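Local coordinates for protein-arginine-phosphatase (Bacillus subtilis subsp. subtilis, PDB 4KK3) that removes the phosphate group from phosphoarginine residues in many proteins, thereby counteracting the protein arginine kinase McsB, at residues A[18-23]-A[136-141]; A[14-19]-A[125-130]; A[79-84]-A[106-111]; A[30-35]-A[143-148]. One frame throughout, in Å; residues are numbered along the deposited sequence.

Contact 1 of 4, residues A[18-23]-A[136-141]; sequences EALFKS and ELLRQL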
loop_
_atom_site.group_PDB
_atom_site.type_symbol
_atom_site.label_atom_id
_atom_site.label_comp_id
_atom_site.label_asym_id
_atom_site.label_seq_id
_atom_site.Cartn_x
_atom_site.Cartn_y
_atom_site.Cartn_z
ATOM N N GLU A 18 1.143 -0.131 4.339
ATOM C CA GLU A 18 1.268 -1.401 5.049
ATOM C C GLU A 18 1.294 -1.194 6.575
ATOM O O GLU A 18 0.584 -1.859 7.321
ATOM C CB GLU A 18 2.552 -2.108 4.594
ATOM C CG GLU A 18 2.903 -3.365 5.394
ATOM C CD GLU A 18 4.205 -4.028 4.951
ATOM O OE1 GLU A 18 4.932 -3.461 4.107
ATOM O OE2 GLU A 18 4.515 -5.121 5.467
ATOM N N ALA A 19 2.113 -0.263 7.035
ATOM C CA ALA A 19 2.250 -0.064 8.482
ATOM C C ALA A 19 0.994 0.558 9.072
ATOM O O ALA A 19 0.540 0.143 10.154
ATOM C CB ALA A 19 3.470 0.791 8.779
ATOM N N LEU A 20 0.443 1.562 8.390
ATOM C CA LEU A 20 -0.814 2.175 8.818
ATOM C C LEU A 20 -1.963 1.153 8.830
ATOM O O LEU A 20 -2.732 1.075 9.801
ATOM C CB LEU A 20 -1.186 3.368 7.928
ATOM C CG LEU A 20 -0.314 4.625 8.018
ATOM C CD1 LEU A 20 -0.650 5.582 6.888
ATOM C CD2 LEU A 20 -0.552 5.301 9.362
ATOM N N PHE A 21 -2.091 0.376 7.754
ATOM C CA PHE A 21 -3.178 -0.605 7.691
ATOM C C PHE A 21 -3.051 -1.757 8.699
ATOM O O PHE A 21 -4.058 -2.233 9.239
ATOM C CB PHE A 21 -3.353 -1.151 6.275
ATOM C CG PHE A 21 -4.612 -1.941 6.098
ATOM C CD1 PHE A 21 -5.848 -1.321 6.213
ATOM C CD2 PHE A 21 -4.562 -3.292 5.817
ATOM C CE1 PHE A 21 -7.027 -2.055 6.059
ATOM C CE2 PHE A 21 -5.740 -4.027 5.660
ATOM C CZ PHE A 21 -6.958 -3.400 5.784
ATOM N N LYS A 22 -1.830 -2.216 8.948
ATOM C CA LYS A 22 -1.629 -3.272 9.943
ATOM C C LYS A 22 -2.132 -2.812 11.306
ATOM O O LYS A 22 -2.774 -3.576 12.030
ATOM C CB LYS A 22 -0.158 -3.670 10.034
ATOM C CG LYS A 22 0.315 -4.588 8.912
ATOM C CD LYS A 22 1.828 -4.718 8.948
ATOM C CE LYS A 22 2.333 -5.846 8.070
ATOM N NZ LYS A 22 3.829 -5.879 8.068
ATOM N N SER A 23 -1.850 -1.556 11.638
ATOM C CA SER A 23 -2.285 -0.986 12.910
ATOM C C SER A 23 -3.803 -0.891 12.998
ATOM O O SER A 23 -4.406 -1.318 13.988
ATOM C CB SER A 23 -1.680 0.405 13.103
ATOM O OG SER A 23 -2.069 0.942 14.357
ATOM N N GLU A 136 -6.912 7.994 5.921
ATOM C CA GLU A 136 -8.342 8.116 5.670
ATOM C C GLU A 136 -8.849 7.010 4.747
ATOM O O GLU A 136 -9.920 6.447 4.963
ATOM C CB GLU A 136 -8.666 9.495 5.087
ATOM C CG GLU A 136 -10.130 9.687 4.736
ATOM C CD GLU A 136 -10.469 11.120 4.376
ATOM O OE1 GLU A 136 -10.385 11.999 5.260
ATOM O OE2 GLU A 136 -10.822 11.363 3.208
ATOM N N LEU A 137 -8.074 6.698 3.712
ATOM C CA LEU A 137 -8.450 5.629 2.784
ATOM C C LEU A 137 -8.425 4.259 3.455
ATOM O O LEU A 137 -9.293 3.400 3.223
ATOM C CB LEU A 137 -7.491 5.630 1.600
ATOM C CG LEU A 137 -7.708 6.802 0.641
ATOM C CD1 LEU A 137 -6.502 6.992 -0.270
ATOM C CD2 LEU A 137 -8.969 6.578 -0.174
ATOM N N LEU A 138 -7.426 4.061 4.304
ATOM C CA LEU A 138 -7.190 2.762 4.911
ATOM C C LEU A 138 -8.176 2.481 6.037
ATOM O O LEU A 138 -8.540 1.331 6.255
ATOM C CB LEU A 138 -5.746 2.652 5.401
ATOM C CG LEU A 138 -4.750 2.698 4.228
ATOM C CD1 LEU A 138 -3.328 2.865 4.755
ATOM C CD2 LEU A 138 -4.847 1.471 3.335
ATOM N N ARG A 139 -8.616 3.529 6.730
ATOM C CA ARG A 139 -9.715 3.374 7.685
ATOM C C ARG A 139 -10.997 2.922 6.995
ATOM O O ARG A 139 -11.700 2.049 7.510
ATOM C CB ARG A 139 -9.951 4.649 8.503
ATOM C CG ARG A 139 -8.819 4.926 9.478
ATOM C CD ARG A 139 -9.160 6.002 10.486
ATOM N NE ARG A 139 -8.021 6.267 11.364
ATOM C CZ ARG A 139 -7.694 5.519 12.415
ATOM N NH1 ARG A 139 -8.421 4.455 12.737
ATOM N NH2 ARG A 139 -6.640 5.836 13.151
ATOM N N GLN A 140 -11.284 3.493 5.828
ATOM C CA GLN A 140 -12.458 3.089 5.055
ATOM C C GLN A 140 -12.298 1.667 4.535
ATOM O O GLN A 140 -13.257 0.900 4.546
ATOM C CB GLN A 140 -12.712 4.012 3.868
ATOM C CG GLN A 140 -12.850 5.487 4.158
ATOM C CD GLN A 140 -12.939 6.305 2.874
ATOM O OE1 GLN A 140 -13.909 6.189 2.115
ATOM N NE2 GLN A 140 -11.914 7.116 2.611
ATOM N N LEU A 141 -11.096 1.329 4.060
ATOM C CA LEU A 141 -10.810 -0.020 3.586
ATOM C C LEU A 141 -11.135 -1.055 4.652
ATOM O O LEU A 141 -11.768 -2.072 4.375
ATOM C CB LEU A 141 -9.350 -0.162 3.126
ATOM C CG LEU A 141 -8.893 -1.538 2.615
ATOM C CD1 LEU A 141 -9.630 -1.917 1.326
ATOM C CD2 LEU A 141 -7.382 -1.578 2.373
#
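Phe21 does most of the touching here, laying its ring against Leu138 and Leu141 of the C-terminal helix. The short helix axes approach to 9.6 Å with a crossing angle of -40°. The aromatic part comes first: Leu141 reaches over one ring face, its CD2 lying 4.1 Å from the centroid of the Phe21 ring in a CH-pi contact displaced toward the rim. At the edge of the same ring, in its plane, the carbonyl Leu138 O sits 3.7 Å from Phe21 CE1. Phe21 CG lies anti to the backbone N (chi1 -168°), which carries the ring across to the other helix. The remaining contacts are aliphatic: Leu138 CB stands 4.1 Å from Phe21 CD1, and Leu138 CD1 is 3.9 Å from Leu20 CB. Charges stay on the far side of helix 13-28, where Lys22 NZ bridges to Glu18 OE2 at 2.8 Å. With an alanine at Phe21, the methyl of Leu141 would probably lose its aromatic platform and a gap would open between the helices. Apart from the Leu138 carbonyl at the ring edge, carbon meets carbon here, implying a join that rests on shape and burial rather than directional bonds.

Contact 2 of 4, residues A[14-19]-A[125-130]; sequences SPMAEA and DIYKQT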
loop_
_atom_site.group_PDB
_atom_site.type_symbol
_atom_site.label_atom_id
_atom_site.label_comp_id
_atom_site.label_asym_id
_atom_site.label_seq_id
_atom_site.Cartn_x
_atom_site.Cartn_y
_atom_site.Cartn_z
ATOM N N SER A 14 3.727 2.644 -0.350
ATOM C CA SER A 14 3.289 1.307 0.032
ATOM C C SER A 14 3.784 0.831 1.411
ATOM O O SER A 14 3.011 0.176 2.107
ATOM C CB SER A 14 3.429 0.245 -1.086
ATOM O OG SER A 14 4.766 -0.070 -1.424
ATOM N N PRO A 15 5.036 1.175 1.820
ATOM C CA PRO A 15 5.408 0.843 3.204
ATOM C C PRO A 15 4.606 1.635 4.229
ATOM O O PRO A 15 4.289 1.081 5.282
ATOM C CB PRO A 15 6.895 1.233 3.287
ATOM C CG PRO A 15 7.372 1.245 1.872
ATOM C CD PRO A 15 6.191 1.704 1.066
HETATM N N MSE A 16 4.308 2.906 3.960
HETATM C CA MSE A 16 3.431 3.656 4.862
HETATM C C MSE A 16 2.053 3.022 4.915
HETATM O O MSE A 16 1.480 2.862 5.972
HETATM C CB MSE A 16 3.321 5.136 4.469
HETATM C CG MSE A 16 4.502 5.982 4.987
HETATM SE SE MSE A 16 4.200 7.920 4.822
HETATM C CE MSE A 16 4.377 8.000 2.928
ATOM N N ALA A 17 1.516 2.646 3.763
ATOM C CA ALA A 17 0.189 2.024 3.754
ATOM C C ALA A 17 0.140 0.711 4.545
ATOM O O ALA A 17 -0.799 0.460 5.308
ATOM C CB ALA A 17 -0.274 1.790 2.318
ATOM N N GLU A 18 1.143 -0.131 4.339
ATOM C CA GLU A 18 1.268 -1.401 5.049
ATOM C C GLU A 18 1.294 -1.194 6.575
ATOM O O GLU A 18 0.584 -1.859 7.321
ATOM C CB GLU A 18 2.552 -2.108 4.594
ATOM C CG GLU A 18 2.903 -3.365 5.394
ATOM C CD GLU A 18 4.205 -4.028 4.951
ATOM O OE1 GLU A 18 4.932 -3.461 4.107
ATOM O OE2 GLU A 18 4.515 -5.121 5.467
ATOM N N ALA A 19 2.113 -0.263 7.035
ATOM C CA ALA A 19 2.250 -0.064 8.482
ATOM C C ALA A 19 0.994 0.558 9.072
ATOM O O ALA A 19 0.540 0.143 10.154
ATOM C CB ALA A 19 3.470 0.791 8.779
ATOM N N ASP A 125 6.491 17.785 5.303
ATOM C CA ASP A 125 5.082 18.151 5.231
ATOM C C ASP A 125 4.347 17.477 4.075
ATOM O O ASP A 125 3.168 17.137 4.210
ATOM C CB ASP A 125 4.909 19.662 5.201
ATOM C CG ASP A 125 5.489 20.324 6.431
ATOM O OD1 ASP A 125 4.964 20.089 7.541
ATOM O OD2 ASP A 125 6.477 21.066 6.284
ATOM N N ILE A 126 5.034 17.280 2.952
ATOM C CA ILE A 126 4.464 16.508 1.839
ATOM C C ILE A 126 4.166 15.076 2.291
ATOM O O ILE A 126 3.081 14.538 2.040
ATOM C CB ILE A 126 5.413 16.460 0.623
ATOM C CG1 ILE A 126 5.556 17.845 -0.004
ATOM C CG2 ILE A 126 4.891 15.480 -0.441
ATOM C CD1 ILE A 126 4.283 18.352 -0.654
ATOM N N TYR A 127 5.132 14.465 2.971
ATOM C CA TYR A 127 4.955 13.113 3.499
ATOM C C TYR A 127 3.822 13.014 4.509
ATOM O O TYR A 127 3.085 12.033 4.517
ATOM C CB TYR A 127 6.231 12.605 4.151
ATOM C CG TYR A 127 7.219 12.004 3.194
ATOM C CD1 TYR A 127 8.021 12.813 2.409
ATOM C CD2 TYR A 127 7.366 10.624 3.085
ATOM C CE1 TYR A 127 8.931 12.273 1.537
ATOM C CE2 TYR A 127 8.289 10.073 2.214
ATOM C CZ TYR A 127 9.062 10.903 1.443
ATOM O OH TYR A 127 9.981 10.369 0.571
ATOM N N LYS A 128 3.685 14.013 5.371
ATOM C CA LYS A 128 2.634 13.955 6.377
ATOM C C LYS A 128 1.263 14.056 5.719
ATOM O O LYS A 128 0.307 13.442 6.178
ATOM C CB LYS A 128 2.826 15.013 7.469
ATOM C CG LYS A 128 4.044 14.755 8.328
ATOM C CD LYS A 128 4.150 15.798 9.436
ATOM C CE LYS A 128 5.497 15.755 10.121
ATOM N NZ LYS A 128 5.511 16.594 11.361
ATOM N N GLN A 129 1.181 14.810 4.624
ATOM C CA GLN A 129 -0.050 14.889 3.842
ATOM C C GLN A 129 -0.378 13.545 3.190
ATOM O O GLN A 129 -1.522 13.108 3.195
ATOM C CB GLN A 129 0.054 15.996 2.788
ATOM C CG GLN A 129 0.157 17.400 3.388
ATOM C CD GLN A 129 0.339 18.480 2.334
ATOM O OE1 GLN A 129 1.455 18.936 2.078
ATOM N NE2 GLN A 129 -0.762 18.895 1.718
ATOM N N THR A 130 0.639 12.883 2.650
ATOM C CA THR A 130 0.473 11.539 2.100
ATOM C C THR A 130 0.012 10.569 3.187
ATOM O O THR A 130 -0.923 9.785 3.001
ATOM C CB THR A 130 1.777 11.032 1.494
ATOM O OG1 THR A 130 2.153 11.894 0.416
ATOM C CG2 THR A 130 1.601 9.616 0.961
#
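Met16 and Thr130 have the nearest CA atoms across the two helices, 8.9 Å apart, so a long side chain has to span the space. Met16, modelled as selenomethionine, does this from helix 13-28. Its chain runs out extended through chi2 and then bends at chi3 (-72°), and this turn past the selenium leaves the terminal methyl CE as the atom that touches helix 124-145. The methyl meets two residues one helical turn apart: Thr130 CG2 at 3.8 Å and Tyr127 CD2 at 4.0 Å from Met16 CE. Its approach to the tyrosine ring is oblique, and the Met16 chain runs at about a right angle to both partners. Thr130 offers its methyl branch rather than its hydroxyl. All three side chains are buried. Beyond these three, helix 49-56 closes in on Met16 through Ala51 and Leu55, while His50 packs edge-to-face with the Tyr127 ring. Tyr127 also touches Cys12 of the substrate-binding loop. That loop, running from the nucleophile Cys7 to Arg13, is the CX5R phosphate-binding P-loop of the low molecular weight phosphatases, and helix 13-28, which Met16 ties to the C-terminal helix, starts at its end.

Contact 3 of 4, residues A[79-84]-A[106-111]; sequences LVLAMT and KEYVTG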
loop_
_atom_site.group_PDB
_atom_site.type_symbol
_atom_site.label_atom_id
_atom_site.label_comp_id
_atom_site.label_asym_id
_atom_site.label_seq_id
_atom_site.Cartn_x
_atom_site.Cartn_y
_atom_site.Cartn_z
ATOM N N LEU A 79 -5.788 -9.611 -3.022
ATOM C CA LEU A 79 -6.074 -8.249 -3.447
ATOM C C LEU A 79 -4.783 -7.456 -3.546
ATOM O O LEU A 79 -3.977 -7.466 -2.625
ATOM C CB LEU A 79 -7.017 -7.566 -2.453
ATOM C CG LEU A 79 -7.537 -6.155 -2.757
ATOM C CD1 LEU A 79 -8.318 -6.126 -4.075
ATOM C CD2 LEU A 79 -8.403 -5.672 -1.590
ATOM N N VAL A 80 -4.595 -6.788 -4.677
ATOM C CA VAL A 80 -3.414 -5.965 -4.907
ATOM C C VAL A 80 -3.868 -4.524 -5.066
ATOM O O VAL A 80 -4.620 -4.207 -5.975
ATOM C CB VAL A 80 -2.676 -6.420 -6.173
ATOM C CG1 VAL A 80 -1.421 -5.580 -6.399
ATOM C CG2 VAL A 80 -2.327 -7.903 -6.081
ATOM N N LEU A 81 -3.430 -3.640 -4.164
ATOM C CA LEU A 81 -3.887 -2.261 -4.226
ATOM C C LEU A 81 -2.732 -1.342 -4.565
ATOM O O LEU A 81 -1.829 -1.134 -3.754
ATOM C CB LEU A 81 -4.520 -1.845 -2.896
ATOM C CG LEU A 81 -5.772 -2.661 -2.555
ATOM C CD1 LEU A 81 -6.280 -2.360 -1.144
ATOM C CD2 LEU A 81 -6.875 -2.426 -3.596
ATOM N N ALA A 82 -2.788 -0.787 -5.761
ATOM C CA ALA A 82 -1.733 0.030 -6.321
ATOM C C ALA A 82 -1.976 1.482 -5.976
ATOM O O ALA A 82 -3.115 1.899 -5.814
ATOM C CB ALA A 82 -1.744 -0.133 -7.855
HETATM N N MSE A 83 -0.917 2.275 -5.906
HETATM C CA MSE A 83 -1.097 3.700 -5.599
HETATM C C MSE A 83 -1.669 4.500 -6.769
HETATM O O MSE A 83 -2.502 5.397 -6.584
HETATM C CB MSE A 83 0.209 4.342 -5.134
HETATM C CG MSE A 83 0.765 3.764 -3.844
HETATM SE SE MSE A 83 -0.516 3.845 -2.356
HETATM C CE MSE A 83 -0.090 2.128 -1.554
ATOM N N THR A 84 -1.219 4.184 -7.980
ATOM C CA THR A 84 -1.650 4.943 -9.151
ATOM C C THR A 84 -2.174 4.042 -10.276
ATOM O O THR A 84 -1.899 2.837 -10.312
ATOM C CB THR A 84 -0.509 5.801 -9.743
ATOM O OG1 THR A 84 0.402 4.953 -10.451
ATOM C CG2 THR A 84 0.250 6.564 -8.639
ATOM N N LYS A 106 -7.565 4.150 -4.329
ATOM C CA LYS A 106 -8.699 5.065 -4.385
ATOM C C LYS A 106 -9.913 4.441 -5.088
ATOM O O LYS A 106 -11.019 4.535 -4.575
ATOM C CB LYS A 106 -8.317 6.425 -4.968
ATOM C CG LYS A 106 -7.414 7.223 -4.013
ATOM C CD LYS A 106 -7.122 8.623 -4.515
ATOM C CE LYS A 106 -6.331 9.401 -3.458
ATOM N NZ LYS A 106 -5.956 10.757 -3.931
ATOM N N GLU A 107 -9.685 3.794 -6.236
ATOM C CA GLU A 107 -10.736 3.054 -6.955
ATOM C C GLU A 107 -11.520 2.131 -6.043
ATOM O O GLU A 107 -12.751 2.167 -5.973
ATOM C CB GLU A 107 -10.099 2.127 -8.001
ATOM C CG GLU A 107 -10.082 2.577 -9.412
ATOM C CD GLU A 107 -9.633 1.455 -10.337
ATOM O OE1 GLU A 107 -8.776 0.618 -9.937
ATOM O OE2 GLU A 107 -10.152 1.402 -11.462
ATOM N N TYR A 108 -10.781 1.266 -5.361
ATOM C CA TYR A 108 -11.378 0.192 -4.595
ATOM C C TYR A 108 -12.187 0.734 -3.427
ATOM O O TYR A 108 -13.292 0.271 -3.147
ATOM C CB TYR A 108 -10.278 -0.739 -4.097
ATOM C CG TYR A 108 -10.797 -2.047 -3.571
ATOM C CD1 TYR A 108 -11.015 -2.240 -2.217
ATOM C CD2 TYR A 108 -11.086 -3.086 -4.443
ATOM C CE1 TYR A 108 -11.496 -3.446 -1.744
ATOM C CE2 TYR A 108 -11.569 -4.283 -3.986
ATOM C CZ TYR A 108 -11.776 -4.462 -2.636
ATOM O OH TYR A 108 -12.258 -5.675 -2.201
ATOM N N VAL A 109 -11.633 1.732 -2.752
ATOM C CA VAL A 109 -12.238 2.242 -1.536
ATOM C C VAL A 109 -13.352 3.255 -1.796
ATOM O O VAL A 109 -14.410 3.207 -1.159
ATOM C CB VAL A 109 -11.148 2.856 -0.627
ATOM C CG1 VAL A 109 -11.777 3.509 0.585
ATOM C CG2 VAL A 109 -10.163 1.775 -0.231
ATOM N N THR A 110 -13.126 4.151 -2.751
ATOM C CA THR A 110 -14.011 5.290 -2.951
ATOM C C THR A 110 -14.857 5.176 -4.215
ATOM O O THR A 110 -15.814 5.925 -4.392
ATOM C CB THR A 110 -13.216 6.600 -3.052
ATOM O OG1 THR A 110 -12.688 6.736 -4.376
ATOM C CG2 THR A 110 -12.079 6.613 -2.049
ATOM N N GLY A 111 -14.489 4.253 -5.097
ATOM C CA GLY A 111 -15.216 4.058 -6.335
ATOM C C GLY A 111 -14.815 5.027 -7.429
ATOM O O GLY A 111 -15.242 4.887 -8.578
HETATM O O HOH W 1 -5.177 5.346 -5.746
#
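Leu79 and Leu81, two residues apart on strand 79-82, both rest on Tyr108. Both Leu79 methyls lie over the same face of the outer part of the ring: CD2 is 4.0 Å from the Tyr108 ring centroid in a CH-pi contact, and CD1 is 3.7 Å from Tyr108 CE2. Leu81 meets the root of the same side chain, its CD2 3.8 Å from Tyr108 CB. With chi1 at -167° the Tyr108 ring swings away from its own backbone N and runs along the strand from Leu81 to Leu79. A lysine in place of Tyr108 would probably leave the Leu79 methyls without the flat surface they pack on. Strand 79-82 belongs to the four-stranded parallel sheet, order 2-1-3-4, of this alpha/beta fold; helix 85-94 makes the beta-alpha-beta crossover to strand 102-104, after which helix 105-110 packs back over the sheet. Farther along, a water joins the segments, donating to Met83 O at 2.8 Å and accepting from Lys106 N at 3.0 Å. The carbonyl Lys106 O is held by two donors, Thr110 N and Thr110 OG1, each 2.8 Å away. Leu141 of helix 124-145 touches both Leu81 and Tyr108, and Lys106 NZ bridges to Glu133.

Contact 4 of 4, residues A[30-35]-A[143-148]; sequences LNVNVR and KQLKKD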
loop_
_atom_site.group_PDB
_atom_site.type_symbol
_atom_site.label_atom_id
_atom_site.label_comp_id
_atom_site.label_asym_id
_atom_site.label_seq_id
_atom_site.Cartn_x
_atom_site.Cartn_y
_atom_site.Cartn_z
ATOM N N LEU A 30 -9.508 -7.038 12.377
ATOM C CA LEU A 30 -9.447 -7.642 11.053
ATOM C C LEU A 30 -8.445 -8.779 10.997
ATOM O O LEU A 30 -7.324 -8.656 11.487
ATOM C CB LEU A 30 -9.057 -6.595 10.012
ATOM C CG LEU A 30 -10.176 -5.758 9.413
ATOM C CD1 LEU A 30 -9.591 -4.797 8.397
ATOM C CD2 LEU A 30 -11.182 -6.669 8.763
ATOM N N ASN A 31 -8.846 -9.882 10.377
ATOM C CA ASN A 31 -7.938 -10.999 10.176
ATOM C C ASN A 31 -7.432 -11.012 8.744
ATOM O O ASN A 31 -7.969 -11.709 7.883
ATOM C CB ASN A 31 -8.611 -12.325 10.545
ATOM C CG ASN A 31 -8.772 -12.495 12.048
ATOM O OD1 ASN A 31 -7.991 -11.949 12.830
ATOM N ND2 ASN A 31 -9.783 -13.258 12.457
ATOM N N VAL A 32 -6.412 -10.201 8.489
ATOM C CA VAL A 32 -5.822 -10.107 7.163
ATOM C C VAL A 32 -4.308 -10.180 7.251
ATOM O O VAL A 32 -3.720 -9.877 8.292
ATOM C CB VAL A 32 -6.215 -8.792 6.454
ATOM C CG1 VAL A 32 -7.713 -8.736 6.228
ATOM C CG2 VAL A 32 -5.757 -7.590 7.257
ATOM N N ASN A 33 -3.686 -10.588 6.151
ATOM C CA ASN A 33 -2.239 -10.613 6.028
ATOM C C ASN A 33 -1.821 -9.487 5.091
ATOM O O ASN A 33 -2.331 -9.386 3.986
ATOM C CB ASN A 33 -1.798 -11.965 5.472
ATOM C CG ASN A 33 -0.305 -12.179 5.569
ATOM O OD1 ASN A 33 0.443 -11.850 4.648
ATOM N ND2 ASN A 33 0.140 -12.745 6.685
ATOM N N VAL A 34 -0.907 -8.629 5.532
ATOM C CA VAL A 34 -0.599 -7.423 4.763
ATOM C C VAL A 34 0.874 -7.319 4.389
ATOM O O VAL A 34 1.749 -7.500 5.228
ATOM C CB VAL A 34 -1.021 -6.161 5.543
ATOM C CG1 VAL A 34 -0.795 -4.913 4.716
ATOM C CG2 VAL A 34 -2.477 -6.275 5.964
ATOM N N ARG A 35 1.138 -7.021 3.120
ATOM C CA ARG A 35 2.498 -6.846 2.633
ATOM C C ARG A 35 2.563 -5.633 1.710
ATOM O O ARG A 35 1.543 -5.026 1.394
ATOM C CB ARG A 35 2.932 -8.071 1.828
ATOM C CG ARG A 35 3.138 -9.342 2.622
ATOM C CD ARG A 35 3.883 -10.357 1.765
ATOM N NE ARG A 35 4.805 -9.684 0.853
ATOM C CZ ARG A 35 6.018 -9.252 1.191
ATOM N NH1 ARG A 35 6.467 -9.423 2.429
ATOM N NH2 ARG A 35 6.779 -8.642 0.292
ATOM N N LYS A 143 -13.238 -0.862 7.172
ATOM C CA LYS A 143 -14.682 -0.981 7.326
ATOM C C LYS A 143 -15.283 -1.771 6.169
ATOM O O LYS A 143 -16.217 -2.546 6.359
ATOM C CB LYS A 143 -15.347 0.398 7.421
ATOM C CG LYS A 143 -14.794 1.323 8.503
ATOM C CD LYS A 143 -15.056 0.810 9.909
ATOM C CE LYS A 143 -14.679 1.862 10.949
ATOM N NZ LYS A 143 -14.721 1.341 12.346
ATOM N N GLN A 144 -14.741 -1.579 4.970
ATOM C CA GLN A 144 -15.257 -2.276 3.802
ATOM C C GLN A 144 -14.919 -3.758 3.846
ATOM O O GLN A 144 -15.749 -4.596 3.499
ATOM C CB GLN A 144 -14.723 -1.655 2.515
ATOM C CG GLN A 144 -15.365 -0.334 2.167
ATOM C CD GLN A 144 -14.635 0.364 1.050
ATOM O OE1 GLN A 144 -13.639 -0.145 0.534
ATOM N NE2 GLN A 144 -15.123 1.539 0.668
ATOM N N LEU A 145 -13.710 -4.082 4.291
ATOM C CA LEU A 145 -13.278 -5.478 4.338
ATOM C C LEU A 145 -14.158 -6.342 5.249
ATOM O O LEU A 145 -14.196 -7.563 5.105
ATOM C CB LEU A 145 -11.806 -5.588 4.729
ATOM C CG LEU A 145 -10.820 -5.194 3.626
ATOM C CD1 LEU A 145 -9.419 -5.156 4.170
ATOM C CD2 LEU A 145 -10.906 -6.166 2.459
ATOM N N LYS A 146 -14.871 -5.698 6.168
ATOM C CA LYS A 146 -15.849 -6.387 7.013
ATOM C C LYS A 146 -17.015 -6.951 6.196
ATOM O O LYS A 146 -17.715 -7.855 6.649
ATOM C CB LYS A 146 -16.393 -5.440 8.084
ATOM C CG LYS A 146 -15.324 -4.722 8.885
ATOM C CD LYS A 146 -14.433 -5.706 9.611
ATOM C CE LYS A 146 -15.067 -6.213 10.896
ATOM N NZ LYS A 146 -15.031 -5.188 11.978
ATOM N N LYS A 147 -17.218 -6.413 4.997
ATOM C CA LYS A 147 -18.314 -6.840 4.134
ATOM C C LYS A 147 -17.917 -8.002 3.230
ATOM O O LYS A 147 -18.671 -8.396 2.343
ATOM C CB LYS A 147 -18.799 -5.675 3.272
ATOM C CG LYS A 147 -19.369 -4.511 4.055
ATOM C CD LYS A 147 -19.854 -3.417 3.118
ATOM C CE LYS A 147 -20.460 -2.265 3.897
ATOM N NZ LYS A 147 -19.534 -1.783 4.957
ATOM N N ASP A 148 -16.733 -8.553 3.457
ATOM C CA ASP A 148 -16.233 -9.618 2.605
ATOM C C ASP A 148 -16.387 -10.968 3.288
ATOM O O ASP A 148 -15.836 -11.187 4.367
ATOM C CB ASP A 148 -14.769 -9.357 2.243
ATOM C CG ASP A 148 -14.314 -10.155 1.039
ATOM O OD1 ASP A 148 -14.424 -11.397 1.057
ATOM O OD2 ASP A 148 -13.837 -9.532 0.070
#
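Leu30 and Val32 meet Leu145 and Lys146 with aliphatic carbon alone, and neither segment brings a ring to the contact; the flat group beside it is the ring of Phe21, which touches both Val32 and Leu145. The tightest meeting is Leu30 CD2 against Lys146 CD at 3.5 Å, closer than carbons usually pack. It comes about because the lysine chain is folded, bending at chi2, chi3 and chi4, and brings CD against the leucine branch, the two side chains crossing obliquely. The same Leu30 CD2 also lies 4.2 Å from Leu145 CB. A looser approach, 4.5 Å, joins Val32 CG1 to Leu145 CD1. Around them, Leu30 also packs on Ala25, and the C-terminal residue Leu151 touches both Leu30 and Val32. The segment 143-148 turns here, with a type I beta turn from Leu145 to Asp148 whose Asp148 N bonds to Leu145 O. The ammonium of Lys146 is spoken for by Glu28, whose carboxylate also bridges to Lys143. Chemically, then, Lys146 works in two halves: its CD lies on Leu30 at the surface, while its charge is paired at the end of helix 13-28.

Helix 124-145 takes part in contacts 1, 2 and 4 and also touches contact 3. Contacts 1 and 2 bind it to helix 13-28, centres 11 Å apart; contact 4, about 10 Å from contact 1 centre to centre, continues to the end of helix 124-145 and meets contact 1 where Phe21 CZ lies 3.4 Å from Leu145 CD1. Contact 3 meets contact 1 through Leu141 CD2, 3.8 Å from Leu81 CD1, and contact 4 through a probable 2.6 Å hydrogen bond from Gln144 NE2 to Val109 O. Contact 2 borders the catalytic site: the Tyr127 side chain lies about 3 Å from that of substrate-binding Cys12. Contact 4 lies away from it, centred about 20 Å from contact 2.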